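MSHA biogenesis protein MshE (Vibrio cholerae, PDB 5HTL) binds cyclic di-GMP through its N-terminal MshEN region and probably serves the biogenesis of the MSHA pilus in response to that messenger. Local coordinates at residues L102-S107 with Y125-V130; H86-R91 with D139-Y144. One frame throughout, in Å; residues are numbered along the deposited sequence.

Contact 1. Residues L102-S107 with Y125-V130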
loop_
_atom_site.group_PDB
_atom_site.type_symbol
_atom_site.label_atom_id
_atom_site.label_comp_id
_atom_site.label_asym_id
_atom_site.label_seq_id
_atom_site.Cartn_x
_atom_site.Cartn_y
_atom_site.Cartn_z
ATOM N N LEU A 102 -5.231 -0.946 11.246
ATOM C CA LEU A 102 -5.505 -2.358 11.028
ATOM C C LEU A 102 -4.707 -2.821 9.822
ATOM O O LEU A 102 -4.608 -2.110 8.823
ATOM C CB LEU A 102 -6.987 -2.589 10.730
ATOM C CG LEU A 102 -8.000 -2.116 11.768
ATOM C CD1 LEU A 102 -9.421 -2.449 11.317
ATOM C CD2 LEU A 102 -7.721 -2.789 13.074
ATOM N N ARG A 103 -4.146 -4.017 9.921
ATOM C CA ARG A 103 -3.607 -4.678 8.755
ATOM C C ARG A 103 -4.691 -5.619 8.257
ATOM O O ARG A 103 -5.187 -6.445 9.006
ATOM C CB ARG A 103 -2.342 -5.453 9.107
ATOM C CG ARG A 103 -1.737 -6.214 7.925
ATOM C CD ARG A 103 -0.320 -6.695 8.207
ATOM N NE ARG A 103 0.568 -5.552 8.344
ATOM C CZ ARG A 103 1.059 -5.123 9.503
ATOM N NH1 ARG A 103 0.793 -5.782 10.624
ATOM N NH2 ARG A 103 1.842 -4.054 9.529
ATOM N N ILE A 104 -5.014 -5.496 6.976
ATOM C CA ILE A 104 -6.118 -6.254 6.402
ATOM C C ILE A 104 -5.655 -7.018 5.169
ATOM O O ILE A 104 -5.157 -6.429 4.207
ATOM C CB ILE A 104 -7.293 -5.325 6.019
ATOM C CG1 ILE A 104 -7.787 -4.555 7.254
ATOM C CG2 ILE A 104 -8.437 -6.127 5.384
ATOM C CD1 ILE A 104 -9.021 -3.704 7.008
ATOM N N ALA A 105 -5.832 -8.336 5.213
ATOM C CA ALA A 105 -5.561 -9.186 4.053
ATOM C C ALA A 105 -6.802 -9.257 3.181
ATOM O O ALA A 105 -7.892 -9.507 3.682
ATOM C CB ALA A 105 -5.137 -10.581 4.500
HETATM N N MSE A 106 -6.661 -8.999 1.888
HETATM C CA MSE A 106 -7.786 -9.113 0.960
HETATM C C MSE A 106 -7.412 -9.962 -0.226
HETATM O O MSE A 106 -6.257 -9.989 -0.637
HETATM C CB MSE A 106 -8.193 -7.740 0.440
HETATM C CG MSE A 106 -8.736 -6.822 1.488
HETATM SE SE MSE A 106 -9.297 -5.177 0.654
HETATM C CE MSE A 106 -10.862 -5.806 -0.293
ATOM N N SER A 107 -8.397 -10.640 -0.800
ATOM C CA SER A 107 -8.170 -11.402 -2.020
ATOM C C SER A 107 -8.110 -10.443 -3.203
ATOM O O SER A 107 -7.412 -10.694 -4.184
ATOM C CB SER A 107 -9.297 -12.404 -2.237
ATOM O OG SER A 107 -10.429 -11.754 -2.754
ATOM N N TYR A 125 -10.737 3.353 12.032
ATOM C CA TYR A 125 -9.494 2.622 11.876
ATOM C C TYR A 125 -9.008 2.949 10.481
ATOM O O TYR A 125 -9.819 3.050 9.559
ATOM C CB TYR A 125 -9.712 1.116 11.993
ATOM C CG TYR A 125 -9.839 0.588 13.401
ATOM C CD1 TYR A 125 -8.732 0.518 14.241
ATOM C CD2 TYR A 125 -11.057 0.120 13.880
ATOM C CE1 TYR A 125 -8.844 0.016 15.532
ATOM C CE2 TYR A 125 -11.177 -0.383 15.169
ATOM C CZ TYR A 125 -10.069 -0.432 15.988
ATOM O OH TYR A 125 -10.196 -0.933 17.267
ATOM N N GLY A 126 -7.699 3.144 10.337
ATOM C CA GLY A 126 -7.071 3.243 9.032
ATOM C C GLY A 126 -6.517 1.874 8.684
ATOM O O GLY A 126 -6.438 1.010 9.563
ATOM N N PHE A 127 -6.164 1.663 7.419
ATOM C CA PHE A 127 -5.810 0.323 6.946
ATOM C C PHE A 127 -4.440 0.228 6.280
ATOM O O PHE A 127 -4.009 1.132 5.568
ATOM C CB PHE A 127 -6.841 -0.203 5.937
ATOM C CG PHE A 127 -8.270 0.059 6.313
ATOM C CD1 PHE A 127 -9.169 0.511 5.354
ATOM C CD2 PHE A 127 -8.726 -0.168 7.598
ATOM C CE1 PHE A 127 -10.492 0.751 5.680
ATOM C CE2 PHE A 127 -10.047 0.077 7.934
ATOM C CZ PHE A 127 -10.930 0.534 6.971
ATOM N N GLU A 128 -3.772 -0.896 6.507
ATOM C CA GLU A 128 -2.669 -1.315 5.663
ATOM C C GLU A 128 -3.143 -2.575 4.955
ATOM O O GLU A 128 -3.604 -3.500 5.617
ATOM C CB GLU A 128 -1.433 -1.640 6.503
ATOM C CG GLU A 128 -0.890 -0.494 7.339
ATOM C CD GLU A 128 0.313 -0.916 8.164
ATOM O OE1 GLU A 128 0.552 -0.308 9.228
ATOM O OE2 GLU A 128 1.010 -1.868 7.752
ATOM N N PHE A 129 -3.022 -2.616 3.628
ATOM C CA PHE A 129 -3.516 -3.757 2.851
ATOM C C PHE A 129 -2.413 -4.707 2.424
ATOM O O PHE A 129 -1.309 -4.288 2.070
ATOM C CB PHE A 129 -4.275 -3.303 1.597
ATOM C CG PHE A 129 -5.536 -2.542 1.886
ATOM C CD1 PHE A 129 -6.620 -3.165 2.478
ATOM C CD2 PHE A 129 -5.640 -1.201 1.546
ATOM C CE1 PHE A 129 -7.794 -2.458 2.736
ATOM C CE2 PHE A 129 -6.800 -0.493 1.801
ATOM C CZ PHE A 129 -7.875 -1.122 2.397
ATOM N N VAL A 130 -2.728 -5.993 2.447
ATOM C CA VAL A 130 -1.874 -7.023 1.885
ATOM C C VAL A 130 -2.767 -7.963 1.087
ATOM O O VAL A 130 -3.979 -8.002 1.289
ATOM C CB VAL A 130 -1.080 -7.789 2.974
ATOM C CG1 VAL A 130 -0.258 -6.822 3.841
ATOM C CG2 VAL A 130 -1.997 -8.612 3.849
#
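Leu-102 and Tyr-125 meet where the paired strands begin. The CD2 methyl of Leu-102 lies over one face of the Tyr-125 ring, 4.0 Å from its centroid. The other methyl of Leu-102, CD1, packs 3.6 Å from Tyr-125 CB.

The face with Leu-102, Ile-104, Phe-127 and Phe-129 is the tightly packed one. Ile-104 CD1 sits over the Phe-127 ring, 3.6 Å from CD2 of that ring. CG1 of Ile-104 stands anti to the carbonyl carbon (chi1 -58°) and the chain runs on extended, which carries CD1 to the ring. The selenomethionine Met-106 lies alongside Phe-129, and its SE comes obliquely to within 3.7 Å of Phe-129 CE1, a Met-aromatic contact. Helix 112-121 covers this face through Leu-118 and Leu-119.

The other face is looser toward the end with Arg-103 and Glu-128. Arg-103 NH2 forms a salt bridge to Glu-128 OE2 at 2.9 Å, but the hydrogen bond within it is weak and bent, 128° at the hydrogen. The guanidinium and carboxylate planes stand 81° apart. Both residues are partly exposed, and Thr-35 of the second subunit packs on Arg-103. Further along, buried Ala-105 CB and Val-130 CG2 touch at 3.8 Å.

Between the faces, five backbone hydrogen bonds join the strands. Leu-102 N bonds to Gly-126 O at 2.8 Å, and Leu-102 O receives Glu-128 N at 2.7 Å. The pattern is that of parallel strands, joined here by helix 112-121 in a beta-alpha-beta unit.

Contact 2. Residues H86-R91 with D139-Y144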
loop_
_atom_site.group_PDB
_atom_site.type_symbol
_atom_site.label_atom_id
_atom_site.label_comp_id
_atom_site.label_asym_id
_atom_site.label_seq_id
_atom_site.Cartn_x
_atom_site.Cartn_y
_atom_site.Cartn_z
ATOM N N HIS A 86 -19.390 -9.793 7.213
ATOM C CA HIS A 86 -18.760 -8.769 6.387
ATOM C C HIS A 86 -17.402 -9.202 5.856
ATOM O O HIS A 86 -17.067 -8.939 4.705
ATOM C CB HIS A 86 -18.675 -7.457 7.153
ATOM C CG HIS A 86 -20.023 -6.903 7.491
ATOM N ND1 HIS A 86 -20.905 -6.486 6.524
ATOM C CD2 HIS A 86 -20.653 -6.757 8.680
ATOM C CE1 HIS A 86 -22.025 -6.079 7.107
ATOM N NE2 HIS A 86 -21.897 -6.232 8.409
ATOM N N ALA A 87 -16.620 -9.874 6.697
ATOM C CA ALA A 87 -15.342 -10.427 6.267
ATOM C C ALA A 87 -15.534 -11.354 5.065
ATOM O O ALA A 87 -14.838 -11.242 4.062
ATOM C CB ALA A 87 -14.680 -11.167 7.430
ATOM N N ARG A 88 -16.505 -12.252 5.148
ATOM C CA ARG A 88 -16.788 -13.171 4.052
ATOM C C ARG A 88 -17.301 -12.454 2.806
ATOM O O ARG A 88 -16.839 -12.746 1.707
ATOM C CB ARG A 88 -17.744 -14.278 4.505
ATOM C CG ARG A 88 -17.094 -15.221 5.526
ATOM C CD ARG A 88 -18.048 -16.357 5.917
ATOM N NE ARG A 88 -17.458 -17.301 6.868
ATOM C CZ ARG A 88 -16.692 -18.341 6.534
ATOM N NH1 ARG A 88 -16.370 -18.575 5.266
ATOM N NH2 ARG A 88 -16.221 -19.146 7.474
ATOM N N ARG A 89 -18.212 -11.499 2.969
ATOM C CA ARG A 89 -18.740 -10.749 1.818
ATOM C C ARG A 89 -17.645 -10.009 1.068
ATOM O O ARG A 89 -17.612 -10.011 -0.169
ATOM C CB ARG A 89 -19.806 -9.733 2.247
ATOM C CG ARG A 89 -20.367 -8.901 1.073
ATOM C CD ARG A 89 -19.716 -7.524 1.021
ATOM N NE ARG A 89 -19.944 -6.748 -0.203
ATOM C CZ ARG A 89 -19.129 -6.733 -1.257
ATOM N NH1 ARG A 89 -18.029 -7.474 -1.273
ATOM N NH2 ARG A 89 -19.417 -5.976 -2.308
ATOM N N LEU A 90 -16.741 -9.386 1.827
ATOM C CA LEU A 90 -15.733 -8.488 1.285
ATOM C C LEU A 90 -14.433 -9.206 0.961
ATOM O O LEU A 90 -13.508 -8.599 0.400
ATOM C CB LEU A 90 -15.457 -7.375 2.302
ATOM C CG LEU A 90 -16.652 -6.466 2.586
ATOM C CD1 LEU A 90 -16.377 -5.552 3.770
ATOM C CD2 LEU A 90 -16.952 -5.647 1.343
ATOM N N ARG A 91 -14.357 -10.488 1.305
ATOM C CA ARG A 91 -13.126 -11.279 1.194
ATOM C C ARG A 91 -11.945 -10.528 1.814
ATOM O O ARG A 91 -10.914 -10.293 1.172
ATOM C CB ARG A 91 -12.870 -11.716 -0.252
ATOM C CG ARG A 91 -14.009 -12.587 -0.813
ATOM C CD ARG A 91 -13.792 -12.908 -2.287
ATOM N NE ARG A 91 -13.879 -11.703 -3.102
ATOM C CZ ARG A 91 -13.505 -11.628 -4.376
ATOM N NH1 ARG A 91 -13.037 -12.702 -4.996
ATOM N NH2 ARG A 91 -13.609 -10.482 -5.029
ATOM N N ASP A 139 -10.007 -20.298 4.133
ATOM C CA ASP A 139 -9.501 -21.152 5.205
ATOM C C ASP A 139 -9.328 -20.335 6.485
ATOM O O ASP A 139 -9.611 -20.814 7.578
ATOM C CB ASP A 139 -8.168 -21.796 4.826
ATOM C CG ASP A 139 -8.313 -22.892 3.795
ATOM O OD1 ASP A 139 -7.291 -23.227 3.154
ATOM O OD2 ASP A 139 -9.431 -23.424 3.629
ATOM N N GLY A 140 -8.864 -19.096 6.345
ATOM C CA GLY A 140 -8.712 -18.203 7.478
ATOM C C GLY A 140 -10.035 -17.926 8.169
ATOM O O GLY A 140 -10.120 -18.006 9.395
ATOM N N PHE A 141 -11.080 -17.619 7.400
ATOM C CA PHE A 141 -12.416 -17.410 7.970
ATOM C C PHE A 141 -12.867 -18.611 8.796
ATOM O O PHE A 141 -13.454 -18.447 9.866
ATOM C CB PHE A 141 -13.447 -17.135 6.866
ATOM C CG PHE A 141 -13.155 -15.906 6.044
ATOM C CD1 PHE A 141 -13.490 -15.876 4.696
ATOM C CD2 PHE A 141 -12.557 -14.788 6.612
ATOM C CE1 PHE A 141 -13.226 -14.748 3.914
ATOM C CE2 PHE A 141 -12.284 -13.654 5.833
ATOM C CZ PHE A 141 -12.625 -13.640 4.489
ATOM N N ASP A 142 -12.593 -19.807 8.292
ATOM C CA ASP A 142 -13.011 -21.041 8.955
ATOM C C ASP A 142 -12.228 -21.265 10.244
ATOM O O ASP A 142 -12.727 -21.868 11.203
ATOM C CB ASP A 142 -12.822 -22.228 8.007
ATOM C CG ASP A 142 -13.710 -22.143 6.782
ATOM O OD1 ASP A 142 -14.761 -21.470 6.857
ATOM O OD2 ASP A 142 -13.365 -22.753 5.746
ATOM N N ARG A 143 -11.008 -20.745 10.254
ATOM C CA ARG A 143 -10.028 -20.954 11.309
ATOM C C ARG A 143 -10.180 -19.953 12.452
ATOM O O ARG A 143 -10.051 -20.312 13.631
ATOM C CB ARG A 143 -8.630 -20.827 10.686
ATOM C CG ARG A 143 -7.452 -20.989 11.616
ATOM C CD ARG A 143 -6.203 -21.355 10.819
ATOM N NE ARG A 143 -5.514 -20.197 10.241
ATOM C CZ ARG A 143 -5.301 -20.009 8.940
ATOM N NH1 ARG A 143 -5.728 -20.895 8.054
ATOM N NH2 ARG A 143 -4.661 -18.927 8.522
ATOM N N TYR A 144 -10.468 -18.702 12.102
ATOM C CA TYR A 144 -10.419 -17.610 13.065
ATOM C C TYR A 144 -11.776 -17.136 13.583
ATOM O O TYR A 144 -11.831 -16.368 14.545
ATOM C CB TYR A 144 -9.646 -16.428 12.483
ATOM C CG TYR A 144 -8.198 -16.749 12.184
ATOM C CD1 TYR A 144 -7.325 -17.113 13.204
ATOM C CD2 TYR A 144 -7.701 -16.694 10.888
ATOM C CE1 TYR A 144 -5.998 -17.411 12.939
ATOM C CE2 TYR A 144 -6.377 -16.993 10.616
ATOM C CZ TYR A 144 -5.532 -17.350 11.645
ATOM O OH TYR A 144 -4.212 -17.644 11.374
HETATM O O HOH W 1 -16.138 -19.727 10.647
#
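Arg-88 NH2 is gripped by Asp-142 OD1 and by a water. The bond from Arg-88 NH2 to Asp-142 OD1 is 2.8 Å and nearly straight, 173° at the hydrogen. OD1 lies almost in the guanidinium plane, 4° out of it, and is met nearly along its own C-O axis. The water accepts from Arg-88 NH2 at 3.2 Å. The same water lies 3.1 Å from Phe-141 O, to which it can donate. Glu-84, one turn earlier, holds Arg-88 NE in a second salt bridge. Carboxylates from both helices thus fix the rotation of the guanidinium and probably offset its charge.

Phe-141 CB sits over the centre of one guanidinium face, 3.5 Å from Arg-88 CZ. The arginine chain, extended from CG to NE, runs counter to the Phe-141 side chain beside it. Arg-88 CG makes an off-centre CH-pi contact, 4.2 Å from the centroid of the Phe-141 ring.

The helices 84-90 and 134-144 run antiparallel here, with segment axes 174° apart in direction and no nearer than 10.8 Å. The Phe-141 ring and the Arg-88 chain together span this gap. A Schellman motif ends the first helix, with Arg-91 as the C-prime residue at positive phi.

Phe-141 CZ comes 3.3 Å from Ala-87 O, the carbonyl that also accepts Ala-92 N in that motif. Ala-87 CB packs on Phe-141 CE2, and Arg-91 CA lies at the ring edge. Leu-93 of strand 92-98 also touches Phe-141.

In the fold
Contact 1 is nested in the loop closed by contact 2, and their centres lie about 13 Å apart. They touch where helix 84-90 gives way to strand 92-98. Ser-107 N approaches Arg-91 O at 3.2 Å, a probable hydrogen bond, and Met-106 CE packs 3.9 Å from Leu-90 O. Glu-134 adds a tie: it forms a salt bridge with Arg-91 and touches Ser-107. Strand 126-131 leads, after two residues, into helix 134-144, so the second partners of both contacts are consecutive elements. Each contact has a side chain near bound cyclic di-GMP: Val-130 in contact 1 and Arg-91 in contact 2, each about 7 Å from a ligand. Val-130 also touches Pro-65, a ligand-pocket residue.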